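Local coordinates for SCO1 protein homolog (Bacillus subtilis, PDB 1XZO), which is needed to insert copper into the active site of cytochrome c oxidase and may act in copper homeostasis or redox signalling, at residues A[51-56]-A[101-106]; A[61-66]-A[165-170]. All blocks are in the same frame, centred on the assembly; numbering follows the deposited sequence.

Contact 1 of 2, residues A[51-56]-A[101-106]; sequences PMTAHM and WDFLTG. With CD (cadmium ion), chain C; CA (calcium ion), chain J.
M56 lays its CB and CG against the six-membered ring of W101, and this is the main apolar touch between helix 52-65 and edge strand 101-104. M56 CB is 3.6 Å from W101 CH2, and M56 CG lies 3.7 Å from W101 CZ2; with CG anti to the backbone N (chi1 -164°), M56 sets both carbons side by side against the ring. T53 fills the neighbouring place: T53 CG2 reaches W101 CH2 at 4.2 Å and meets the rim of the F103 ring at F103 CZ, 4.4 Å away. F103 CE1 sits 3.4 Å above one face of the W101 indole, offset toward its rim. Replacing W101 with an alanine would probably open a gap beside M56 and T53 and leave S74 OG without its indole partner.

The polar atoms look elsewhere. W101 NE1 is hydrogen-bonded to S74 OG, while T53 O, lying in the indole plane 3.9 Å from W101 CH2, is hydrogen-bonded by T57 OG1. On another side of the helix H55 NE2 binds a cadmium ion.

Buried and largely apolar, the contact joins the edge of the thioredoxin-like sheet to the helix following C45 and C49, the copper ligands by similarity, through shape rather than directional bonds.

Contact 2 of 2, residues A[61-66]-A[165-170]; sequences KKLKAE and SDVKSA. Unlike the reference sequence in segment 61-66: E66 (reference Gly). With CD (cadmium ion), chain F.
K168 and E66 meet through a salt bridge where the residue just after helix 52-65 faces helix 160-170. K168 NZ donates to E66 OE1 at 2.5 Å, a length too short to be taken exactly, approaching from above the carboxylate plane, 49° out of it; E66 OE2 stays 3.9 Å from K168 NZ, so one oxygen takes the bond. The two side chains cross at about a right angle, E66 reaching out with CG anti to the backbone N (chi1 -179°) and K168 reaching across by bends at chi2 and chi3. E66 replaces the glycine of the reference sequence, so this pair belongs to the deposited variant.

Beneath the charges, L63 CD2 touches V167 CG1 at 4.1 Å. These two carry the apolar part, and I68 touches both side chains, while L141 of strand 138-142 lies against V167.

Several backbone donors are satisfied one turn back: A65 N bonds K61 O at 3.0 Å, the longer E66 N to K62 O bond closes the end of helix 52-65, and A170 N bonds D166 O at 2.8 Å. V167 O accepts from S171 OG. D166, turned from this interface, holds a cadmium ion with both carboxylate oxygens, D166 OD1 at 2.4 Å from the metal; D162 and K6 are further ligands, and Y152 OH is hydrogen-bonded to D166 OD1.

One charged pair over one slender apolar touch implies a light contact: its buried half rests on L63 and V167, and its solvent-facing half is likely to yield readily to water or salt.

Helix 52-65 serves both contacts: contact 1 uses its first turn and contact 2 its last turn with the residue that follows. Their centres lie about 17 Å apart, with nearest atoms about 5 Å from each other and not touching. Along the chain the segments alternate, 51-56, 61-66, 101-106, 165-170, so the two connections cross. Contact 1 ties the helix start to strand 101-104 at one border of the six-stranded mixed sheet; contact 2 ties its end to helix 160-170, which packs on strand 138-142. The helix thereby links early, middle and late parts of one thioredoxin-like domain, with the probable copper site near contact 1 and remote from contact 2.

Contact 1 of 2, residues A[51-56]-A[101-106]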
# COMPACT_ATOMS: atom_id res chain seq x y z
N PRO A 51 0.55 8.41 -10.41
CA PRO A 51 1.37 9.02 -9.37
C PRO A 51 1.46 8.31 -8.03
O PRO A 51 2.16 8.85 -7.15
CB PRO A 51 0.63 10.35 -9.13
CG PRO A 51 -0.79 10.02 -9.43
CD PRO A 51 -0.64 9.26 -10.70
N MET A 52 0.74 7.21 -7.76
CA MET A 52 0.71 6.75 -6.38
C MET A 52 2.08 6.41 -5.77
O MET A 52 2.31 6.72 -4.59
CB MET A 52 -0.28 5.51 -6.23
CG MET A 52 -1.80 5.85 -6.30
SD MET A 52 -2.34 6.06 -7.95
CE MET A 52 -2.41 4.44 -8.60
N THR A 53 2.94 5.80 -6.53
CA THR A 53 4.20 5.33 -5.98
C THR A 53 5.14 6.49 -5.71
O THR A 53 5.81 6.51 -4.71
CB THR A 53 4.84 4.29 -6.90
OG1 THR A 53 3.91 3.11 -6.90
CG2 THR A 53 6.16 3.87 -6.24
N ALA A 54 5.06 7.48 -6.59
CA ALA A 54 5.75 8.77 -6.33
C ALA A 54 5.35 9.46 -5.04
O ALA A 54 6.21 9.84 -4.25
CB ALA A 54 5.57 9.67 -7.48
N HIS A 55 4.03 9.60 -4.77
CA HIS A 55 3.53 10.11 -3.51
C HIS A 55 3.95 9.35 -2.24
O HIS A 55 4.18 9.75 -1.15
CB HIS A 55 1.99 10.32 -3.59
CG HIS A 55 1.50 11.29 -4.64
ND1 HIS A 55 0.31 11.14 -5.32
CD2 HIS A 55 2.08 12.42 -5.16
CE1 HIS A 55 0.16 12.13 -6.18
NE2 HIS A 55 1.22 12.91 -6.09
N MET A 56 3.91 7.94 -2.51
CA MET A 56 4.24 7.08 -1.41
C MET A 56 5.70 7.19 -1.14
O MET A 56 6.08 7.08 -0.02
CB MET A 56 3.80 5.56 -1.62
CG MET A 56 3.84 4.87 -0.26
SD MET A 56 2.76 5.09 0.95
CE MET A 56 3.19 5.13 2.07
N TRP A 101 9.38 -1.11 3.18
CA TRP A 101 8.42 -1.19 2.09
C TRP A 101 8.55 -2.51 1.37
O TRP A 101 9.65 -2.88 0.88
CB TRP A 101 8.68 -0.04 1.11
CG TRP A 101 7.65 0.33 0.12
CD1 TRP A 101 6.56 -0.40 -0.32
CD2 TRP A 101 7.53 1.62 -0.52
NE1 TRP A 101 5.85 0.32 -1.25
CE2 TRP A 101 6.43 1.55 -1.40
CE3 TRP A 101 8.32 2.79 -0.53
CZ2 TRP A 101 6.04 2.62 -2.16
CZ3 TRP A 101 7.94 3.81 -1.32
CH2 TRP A 101 6.83 3.75 -2.10
N ASP A 102 7.43 -3.24 1.27
CA ASP A 102 7.32 -4.40 0.38
C ASP A 102 6.32 -4.26 -0.74
O ASP A 102 5.18 -3.76 -0.53
CB ASP A 102 6.90 -5.63 1.25
CG ASP A 102 7.94 -5.97 2.28
OD1 ASP A 102 7.84 -5.46 3.40
OD2 ASP A 102 8.96 -6.70 2.01
N PHE A 103 6.72 -4.66 -1.92
CA PHE A 103 5.87 -4.77 -3.05
C PHE A 103 5.47 -6.22 -3.18
O PHE A 103 6.34 -7.05 -3.25
CB PHE A 103 6.49 -4.37 -4.35
CG PHE A 103 6.76 -2.83 -4.41
CD1 PHE A 103 7.71 -2.26 -3.60
CD2 PHE A 103 6.02 -2.03 -5.24
CE1 PHE A 103 7.93 -0.88 -3.64
CE2 PHE A 103 6.24 -0.61 -5.27
CZ PHE A 103 7.19 -0.05 -4.51
N LEU A 104 4.17 -6.48 -3.25
CA LEU A 104 3.65 -7.91 -3.12
C LEU A 104 3.03 -8.43 -4.39
O LEU A 104 2.42 -7.72 -5.19
CB LEU A 104 2.61 -7.98 -2.01
CG LEU A 104 3.05 -7.67 -0.59
CD1 LEU A 104 2.05 -7.92 0.47
CD2 LEU A 104 4.43 -8.29 -0.15
N THR A 105 3.18 -9.75 -4.63
CA THR A 105 2.56 -10.49 -5.73
C THR A 105 2.41 -11.92 -5.15
O THR A 105 2.43 -12.11 -3.90
CB THR A 105 3.29 -10.52 -7.15
OG1 THR A 105 4.70 -10.86 -6.86
CG2 THR A 105 3.41 -9.11 -7.73
N GLY A 106 2.18 -12.83 -6.05
CA GLY A 106 2.06 -14.25 -5.74
C GLY A 106 0.64 -14.64 -5.41
O GLY A 106 0.35 -15.18 -4.30
CD CD C . 1.39 15.05 -6.70
CA CA J . 1.07 -16.64 -2.17
O HOH W 1 1.17 14.80 -7.85
O HOH W 2 3.72 15.42 -7.58
O HOH W 3 1.68 -17.82 -0.23

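Contact 2 of 2, residues A[61-66]-A[165-170]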
# COMPACT_ATOMS: atom_id res chain seq x y z
N LYS A 61 9.79 9.09 2.79
CA LYS A 61 10.84 10.06 3.14
C LYS A 61 10.49 10.93 4.33
O LYS A 61 11.31 11.12 5.28
CB LYS A 61 11.17 10.87 1.88
CG LYS A 61 12.26 11.93 2.07
CD LYS A 61 12.74 12.52 0.80
CE LYS A 61 12.02 13.86 0.43
NZ LYS A 61 12.77 14.77 -0.57
N LYS A 62 9.25 11.41 4.35
CA LYS A 62 8.78 12.27 5.42
C LYS A 62 8.71 11.46 6.72
O LYS A 62 9.03 11.93 7.80
CB LYS A 62 7.44 12.97 5.04
CG LYS A 62 7.40 13.66 3.70
CD LYS A 62 6.08 14.28 3.39
CE LYS A 62 6.15 15.14 2.16
NZ LYS A 62 6.92 16.35 2.49
N LEU A 63 8.21 10.22 6.66
CA LEU A 63 8.15 9.37 7.86
C LEU A 63 9.56 8.99 8.35
O LEU A 63 9.78 8.92 9.55
CB LEU A 63 7.28 8.10 7.61
CG LEU A 63 5.78 8.33 7.44
CD1 LEU A 63 5.18 7.21 6.47
CD2 LEU A 63 5.04 8.42 8.72
N LYS A 64 10.49 8.77 7.43
CA LYS A 64 11.88 8.47 7.82
C LYS A 64 12.48 9.70 8.57
O LYS A 64 13.17 9.52 9.60
CB LYS A 64 12.73 8.08 6.60
CG LYS A 64 12.26 6.88 5.80
CD LYS A 64 12.80 5.51 6.24
CE LYS A 64 12.12 4.33 5.58
NZ LYS A 64 12.68 3.13 6.27
N ALA A 65 12.12 10.90 8.12
CA ALA A 65 12.66 12.16 8.70
C ALA A 65 12.17 12.49 10.07
O ALA A 65 12.86 13.17 10.80
CB ALA A 65 12.41 13.39 7.77
N GLU A 66 10.97 12.04 10.41
CA GLU A 66 10.49 12.14 11.77
C GLU A 66 10.76 10.88 12.59
O GLU A 66 10.32 10.76 13.72
CB GLU A 66 9.02 12.43 11.74
CG GLU A 66 8.43 12.57 13.12
CD GLU A 66 7.51 13.72 13.22
OE1 GLU A 66 7.02 13.93 14.35
OE2 GLU A 66 7.31 14.40 12.18
N SER A 165 0.38 12.33 10.99
CA SER A 165 -0.14 12.54 12.31
C SER A 165 -0.98 11.28 12.75
O SER A 165 -0.96 10.91 13.89
CB SER A 165 -0.94 13.85 12.37
OG SER A 165 -1.85 13.78 13.38
N ASP A 166 -1.70 10.73 11.80
CA ASP A 166 -2.55 9.49 11.99
C ASP A 166 -1.69 8.26 12.21
O ASP A 166 -2.05 7.41 13.06
CB ASP A 166 -3.46 9.31 10.82
CG ASP A 166 -4.55 10.38 10.79
OD1 ASP A 166 -5.26 10.51 9.77
OD2 ASP A 166 -4.71 11.11 11.82
N VAL A 167 -0.57 8.17 11.54
CA VAL A 167 0.38 7.06 11.82
C VAL A 167 0.85 7.14 13.29
O VAL A 167 0.82 6.17 14.03
CB VAL A 167 1.54 7.14 10.89
CG1 VAL A 167 2.74 6.26 11.37
CG2 VAL A 167 1.17 6.74 9.50
N LYS A 168 1.29 8.32 13.73
CA LYS A 168 1.68 8.48 15.13
C LYS A 168 0.56 8.11 16.11
O LYS A 168 0.76 7.37 17.06
CB LYS A 168 2.21 9.93 15.38
CG LYS A 168 3.72 10.03 15.20
CD LYS A 168 4.24 11.29 14.50
CE LYS A 168 3.64 12.58 15.08
NZ LYS A 168 4.57 13.75 14.91
N SER A 169 -0.63 8.61 15.89
CA SER A 169 -1.75 8.28 16.76
C SER A 169 -2.16 6.77 16.75
O SER A 169 -2.58 6.22 17.76
CB SER A 169 -2.95 9.11 16.38
OG SER A 169 -4.08 8.30 16.54
N ALA A 170 -2.11 6.15 15.59
CA ALA A 170 -2.42 4.73 15.46
C ALA A 170 -1.39 3.86 16.24
O ALA A 170 -1.70 2.74 16.62
CB ALA A 170 -2.45 4.33 13.97
CD CD F . -6.48 12.45 10.49
O HOH W 4 -7.41 14.79 11.02